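Local coordinates for protein multicopper oxidase type 1 (Nitrosomonas europaea, PDB 3G5W) that probably oxidises substrates at a mononuclear blue copper and passes the electrons to a copper cluster shared between subunits, as two-domain laccases do, at residues L240-D252 with I268-H281. Numbering follows the deposited sequence.
With C2O (Cu-O-Cu linkage), chain P.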
loop_
_atom_site.group_PDB
_atom_site.type_symbol
_atom_site.label_atom_id
_atom_site.label_comp_id
_atom_site.label_asym_id
_atom_site.label_seq_id
_atom_site.Cartn_x
_atom_site.Cartn_y
_atom_site.Cartn_z
ATOM N N LEU A 240 8.707 12.448 -16.395
ATOM C CA LEU A 240 8.327 11.781 -17.632
ATOM C C LEU A 240 8.916 12.525 -18.826
ATOM O O LEU A 240 8.732 13.741 -18.958
ATOM C CB LEU A 240 6.793 11.732 -17.767
ATOM C CG LEU A 240 5.872 11.131 -16.697
ATOM C CD1 LEU A 240 4.433 11.626 -16.912
ATOM C CD2 LEU A 240 5.889 9.627 -16.746
ATOM N N ASN A 241 9.624 11.802 -19.689
ATOM C CA ASN A 241 10.122 12.376 -20.941
ATOM C C ASN A 241 9.004 12.300 -21.968
ATOM O O ASN A 241 8.490 11.214 -22.251
ATOM C CB ASN A 241 11.374 11.639 -21.446
ATOM C CG ASN A 241 12.556 11.740 -20.487
ATOM O OD1 ASN A 241 12.754 12.755 -19.812
ATOM N ND2 ASN A 241 13.356 10.673 -20.423
ATOM N N MET A 242 8.608 13.455 -22.504
ATOM C CA MET A 242 7.486 13.520 -23.440
ATOM C C MET A 242 7.960 13.260 -24.869
ATOM O O MET A 242 8.094 14.191 -25.661
ATOM C CB MET A 242 6.759 14.873 -23.354
ATOM C CG MET A 242 6.067 15.190 -22.017
ATOM S SD MET A 242 4.811 13.980 -21.489
ATOM C CE MET A 242 5.819 12.998 -20.437
ATOM N N ASP A 243 8.200 11.989 -25.191
ATOM C CA ASP A 243 8.790 11.617 -26.480
ATOM C C ASP A 243 7.855 10.792 -27.371
ATOM O O ASP A 243 8.302 10.158 -28.326
ATOM C CB ASP A 243 10.087 10.840 -26.241
ATOM C CG ASP A 243 9.862 9.538 -25.469
ATOM O OD1 ASP A 243 10.866 8.864 -25.159
ATOM O OD2 ASP A 243 8.695 9.182 -25.166
ATOM N N ASN A 244 6.565 10.796 -27.058
ATOM C CA ASN A 244 5.630 9.862 -27.677
ATOM C C ASN A 244 4.267 10.515 -27.919
ATOM O O ASN A 244 3.325 10.271 -27.162
ATOM C CB ASN A 244 5.534 8.587 -26.796
ATOM C CG ASN A 244 4.666 7.494 -27.404
ATOM O OD1 ASN A 244 4.247 6.558 -26.704
ATOM N ND2 ASN A 244 4.385 7.599 -28.699
ATOM N N PRO A 245 4.158 11.364 -28.971
ATOM C CA PRO A 245 2.903 12.063 -29.249
ATOM C C PRO A 245 1.658 11.188 -29.354
ATOM O O PRO A 245 1.654 10.169 -30.058
ATOM C CB PRO A 245 3.187 12.794 -30.569
ATOM C CG PRO A 245 4.670 13.025 -30.529
ATOM C CD PRO A 245 5.212 11.751 -29.931
ATOM N N GLY A 246 0.626 11.598 -28.617
ATOM C CA GLY A 246 -0.676 10.940 -28.597
ATOM C C GLY A 246 -1.574 11.570 -27.544
ATOM O O GLY A 246 -1.272 12.641 -27.023
ATOM N N LEU A 247 -2.697 10.916 -27.265
ATOM C CA LEU A 247 -3.564 11.274 -26.150
ATOM C C LEU A 247 -3.481 10.128 -25.150
ATOM O O LEU A 247 -3.760 8.971 -25.497
ATOM C CB LEU A 247 -5.007 11.516 -26.625
ATOM C CG LEU A 247 -5.196 12.621 -27.681
ATOM C CD1 LEU A 247 -6.643 12.724 -28.121
ATOM C CD2 LEU A 247 -4.689 13.986 -27.189
ATOM N N TRP A 248 -3.076 10.450 -23.922
ATOM C CA TRP A 248 -2.654 9.439 -22.956
ATOM C C TRP A 248 -3.331 9.598 -21.605
ATOM O O TRP A 248 -3.283 10.669 -21.002
ATOM C CB TRP A 248 -1.145 9.519 -22.747
ATOM C CG TRP A 248 -0.338 9.408 -24.003
ATOM C CD1 TRP A 248 0.326 10.416 -24.646
ATOM C CD2 TRP A 248 -0.118 8.224 -24.771
ATOM N NE1 TRP A 248 0.964 9.924 -25.764
ATOM C CE2 TRP A 248 0.709 8.580 -25.861
ATOM C CE3 TRP A 248 -0.527 6.888 -24.635
ATOM C CZ2 TRP A 248 1.125 7.649 -26.824
ATOM C CZ3 TRP A 248 -0.109 5.961 -25.592
ATOM C CH2 TRP A 248 0.716 6.347 -26.665
ATOM N N MET A 249 -3.943 8.523 -21.125
ATOM C CA MET A 249 -4.571 8.538 -19.810
ATOM C C MET A 249 -3.530 8.567 -18.706
ATOM O O MET A 249 -2.480 7.931 -18.803
ATOM C CB MET A 249 -5.450 7.302 -19.603
ATOM C CG MET A 249 -6.607 7.153 -20.565
ATOM S SD MET A 249 -7.731 8.569 -20.700
ATOM C CE MET A 249 -8.214 8.817 -19.000
ATOM N N ILE A 250 -3.830 9.331 -17.665
ATOM C CA ILE A 250 -3.198 9.156 -16.367
ATOM C C ILE A 250 -4.327 9.039 -15.345
ATOM O O ILE A 250 -5.244 9.860 -15.331
ATOM C CB ILE A 250 -2.177 10.280 -16.025
ATOM C CG1 ILE A 250 -1.964 10.386 -14.509
ATOM C CG2 ILE A 250 -2.600 11.620 -16.611
ATOM C CD1 ILE A 250 -0.736 11.179 -14.143
ATOM N N HIS A 251 -4.280 7.989 -14.529
ATOM C CA HIS A 251 -5.378 7.687 -13.616
ATOM C C HIS A 251 -4.947 6.782 -12.470
ATOM O O HIS A 251 -3.933 6.087 -12.555
ATOM C CB HIS A 251 -6.547 7.035 -14.376
ATOM C CG HIS A 251 -6.229 5.681 -14.930
ATOM N ND1 HIS A 251 -6.561 4.515 -14.276
ATOM C CD2 HIS A 251 -5.595 5.306 -16.067
ATOM C CE1 HIS A 251 -6.158 3.478 -14.991
ATOM N NE2 HIS A 251 -5.566 3.929 -16.080
ATOM N N ASP A 252 -5.740 6.803 -11.402
ATOM C CA ASP A 252 -5.580 5.868 -10.309
ATOM C C ASP A 252 -5.987 4.499 -10.836
ATOM O O ASP A 252 -7.056 4.349 -11.451
ATOM C CB ASP A 252 -6.477 6.280 -9.137
ATOM C CG ASP A 252 -6.100 5.594 -7.841
ATOM O OD1 ASP A 252 -5.489 4.499 -7.872
ATOM O OD2 ASP A 252 -6.431 6.152 -6.783
ATOM N N ILE A 268 -10.240 10.000 -9.953
ATOM C CA ILE A 268 -8.848 10.421 -10.147
ATOM C C ILE A 268 -8.359 10.011 -11.544
ATOM O O ILE A 268 -7.886 8.893 -11.766
ATOM C CB ILE A 268 -7.926 9.912 -8.990
ATOM C CG1 ILE A 268 -8.342 10.583 -7.672
ATOM C CG2 ILE A 268 -6.444 10.211 -9.280
ATOM C CD1 ILE A 268 -7.781 9.942 -6.396
ATOM N N MET A 269 -8.491 10.944 -12.476
ATOM C CA MET A 269 -8.268 10.671 -13.886
ATOM C C MET A 269 -8.087 11.982 -14.658
ATOM O O MET A 269 -8.824 12.949 -14.439
ATOM C CB MET A 269 -9.468 9.873 -14.415
ATOM C CG MET A 269 -9.492 9.583 -15.891
ATOM S SD MET A 269 -10.311 8.012 -16.267
ATOM C CE MET A 269 -11.949 8.220 -15.560
ATOM N N THR A 270 -7.087 12.014 -15.535
ATOM C CA THR A 270 -6.978 13.065 -16.550
ATOM C C THR A 270 -6.284 12.504 -17.801
ATOM O O THR A 270 -6.088 11.286 -17.914
ATOM C CB THR A 270 -6.319 14.384 -16.015
ATOM O OG1 THR A 270 -6.474 15.427 -16.988
ATOM C CG2 THR A 270 -4.834 14.215 -15.696
ATOM N N THR A 271 -5.949 13.376 -18.749
ATOM C CA THR A 271 -5.184 12.964 -19.925
ATOM C C THR A 271 -3.961 13.843 -20.126
ATOM O O THR A 271 -3.905 14.973 -19.627
ATOM C CB THR A 271 -6.034 12.995 -21.223
ATOM O OG1 THR A 271 -6.391 14.348 -21.533
ATOM C CG2 THR A 271 -7.295 12.166 -21.070
ATOM N N ILE A 272 -2.987 13.310 -20.857
ATOM C CA ILE A 272 -1.881 14.087 -21.400
ATOM C C ILE A 272 -2.167 14.305 -22.888
ATOM O O ILE A 272 -2.366 13.337 -23.624
ATOM C CB ILE A 272 -0.532 13.342 -21.246
ATOM C CG1 ILE A 272 -0.156 13.193 -19.764
ATOM C CG2 ILE A 272 0.580 14.050 -22.039
ATOM C CD1 ILE A 272 0.901 12.118 -19.507
ATOM N N GLU A 273 -2.197 15.568 -23.312
ATOM C CA GLU A 273 -2.452 15.940 -24.717
ATOM C C GLU A 273 -1.202 16.533 -25.369
ATOM O O GLU A 273 -0.707 17.573 -24.928
ATOM C CB GLU A 273 -3.579 16.983 -24.803
ATOM C CG GLU A 273 -4.940 16.539 -24.275
ATOM C CD GLU A 273 -5.973 17.661 -24.247
ATOM O OE1 GLU A 273 -7.176 17.356 -24.067
ATOM O OE2 GLU A 273 -5.600 18.850 -24.397
ATOM N N TYR A 274 -0.692 15.884 -26.418
ATOM C CA TYR A 274 0.400 16.459 -27.209
ATOM C C TYR A 274 -0.157 17.375 -28.291
ATOM O O TYR A 274 -1.118 17.021 -28.981
ATOM C CB TYR A 274 1.198 15.379 -27.908
ATOM C CG TYR A 274 2.191 14.616 -27.077
ATOM C CD1 TYR A 274 3.555 14.741 -27.331
ATOM C CD2 TYR A 274 1.776 13.723 -26.082
ATOM C CE1 TYR A 274 4.480 14.025 -26.617
ATOM C CE2 TYR A 274 2.707 12.994 -25.352
ATOM C CZ TYR A 274 4.055 13.154 -25.635
ATOM O OH TYR A 274 5.007 12.448 -24.961
ATOM N N GLU A 275 0.457 18.539 -28.465
ATOM C CA GLU A 275 -0.029 19.472 -29.478
ATOM C C GLU A 275 0.124 18.911 -30.894
ATOM O O GLU A 275 -0.642 19.269 -31.783
ATOM C CB GLU A 275 0.608 20.858 -29.336
ATOM C CG GLU A 275 2.103 20.914 -29.455
ATOM C CD GLU A 275 2.626 22.346 -29.456
ATOM O OE1 GLU A 275 2.327 23.102 -28.497
ATOM O OE2 GLU A 275 3.345 22.709 -30.412
ATOM N N GLU A 276 1.088 18.008 -31.080
ATOM C CA GLU A 276 1.334 17.364 -32.376
ATOM C C GLU A 276 0.129 16.583 -32.922
ATOM O O GLU A 276 -0.127 16.610 -34.132
ATOM C CB GLU A 276 2.567 16.452 -32.311
ATOM C CG GLU A 276 3.912 17.188 -32.242
ATOM C CD GLU A 276 4.349 17.550 -30.823
ATOM O OE1 GLU A 276 5.435 18.145 -30.674
ATOM O OE2 GLU A 276 3.621 17.241 -29.856
ATOM N N VAL A 277 -0.608 15.895 -32.046
ATOM C CA VAL A 277 -1.761 15.090 -32.492
ATOM C C VAL A 277 -3.102 15.832 -32.447
ATOM O O VAL A 277 -4.067 15.412 -33.084
ATOM C CB VAL A 277 -1.874 13.708 -31.758
ATOM C CG1 VAL A 277 -0.557 12.933 -31.848
ATOM C CG2 VAL A 277 -2.312 13.874 -30.316
ATOM N N GLY A 278 -3.162 16.923 -31.691
ATOM C CA GLY A 278 -4.385 17.714 -31.578
ATOM C C GLY A 278 -5.481 17.007 -30.801
ATOM O O GLY A 278 -5.323 15.860 -30.377
ATOM N N ILE A 279 -6.601 17.692 -30.613
ATOM C CA ILE A 279 -7.708 17.126 -29.847
ATOM C C ILE A 279 -8.971 16.903 -30.686
ATOM O O ILE A 279 -10.008 16.496 -30.165
ATOM C CB ILE A 279 -8.009 17.965 -28.572
ATOM C CG1 ILE A 279 -8.421 19.399 -28.932
ATOM C CG2 ILE A 279 -6.795 17.967 -27.640
ATOM C CD1 ILE A 279 -9.149 20.133 -27.808
ATOM N N ASP A 280 -8.872 17.163 -31.989
ATOM C CA ASP A 280 -10.025 17.054 -32.885
ATOM C C ASP A 280 -10.230 15.611 -33.339
ATOM O O ASP A 280 -9.946 15.248 -34.487
ATOM C CB ASP A 280 -9.876 18.000 -34.087
ATOM C CG ASP A 280 -11.211 18.347 -34.736
ATOM O OD1 ASP A 280 -12.259 17.801 -34.325
ATOM O OD2 ASP A 280 -11.214 19.180 -35.669
ATOM N N HIS A 281 -10.715 14.790 -32.414
ATOM C CA HIS A 281 -10.994 13.385 -32.682
ATOM C C HIS A 281 -12.420 13.082 -32.248
ATOM O O HIS A 281 -12.821 13.460 -31.144
ATOM C CB HIS A 281 -9.992 12.500 -31.945
ATOM C CG HIS A 281 -8.566 12.859 -32.218
ATOM N ND1 HIS A 281 -7.896 12.443 -33.350
ATOM C CD2 HIS A 281 -7.687 13.613 -31.517
ATOM C CE1 HIS A 281 -6.663 12.918 -33.327
ATOM N NE2 HIS A 281 -6.512 13.630 -32.225
HETATM CU CU2 C2O P . -5.376 3.109 -17.933
HETATM CU CU3 C2O P . -3.796 -1.435 -16.494
HETATM O O1 C2O P . -4.844 0.933 -17.205
#
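Tyr274 lays one ring face against the backbone of the Asn244–Pro245 loop: Pro245 CA stands 3.4 Å from the ring centroid and 15° off the normal, a CH-pi contact over the face. Beside this ring the Trp248 indole meets it rim to rim, planes at 74°, with Trp248 CD1 3.6 Å from Tyr274 CE2. Trp248 NE1 donates to Asn244 O at 2.8 Å through a bent N-H (135°), which restrains the indole. Met242 SD approaches the Tyr274 ring obliquely, a Met-aromatic contact. Strands 247-252 and 269-274 run antiparallel in a sheet of the second cupredoxin domain; Trp248–Ile272 and Ile250–Thr270 are hydrogen-bonded pairs, the shortest of these hydrogen bonds being Ile272 N to Trp248 O at 2.7 Å. At the far end His251 is a copper ligand, its NE2 2.0 Å from CU2 of the Cu-O-Cu group, a site completed by His205 of the same chain and His105 of the second subunit. His251 ND1 donates to Asp252 O from above its carbonyl plane (2.9 Å), leaving NE2 to the metal. On the same face as His251, the bent Met249 chain brings CE tightly against Met269 CG, 3.4 Å away.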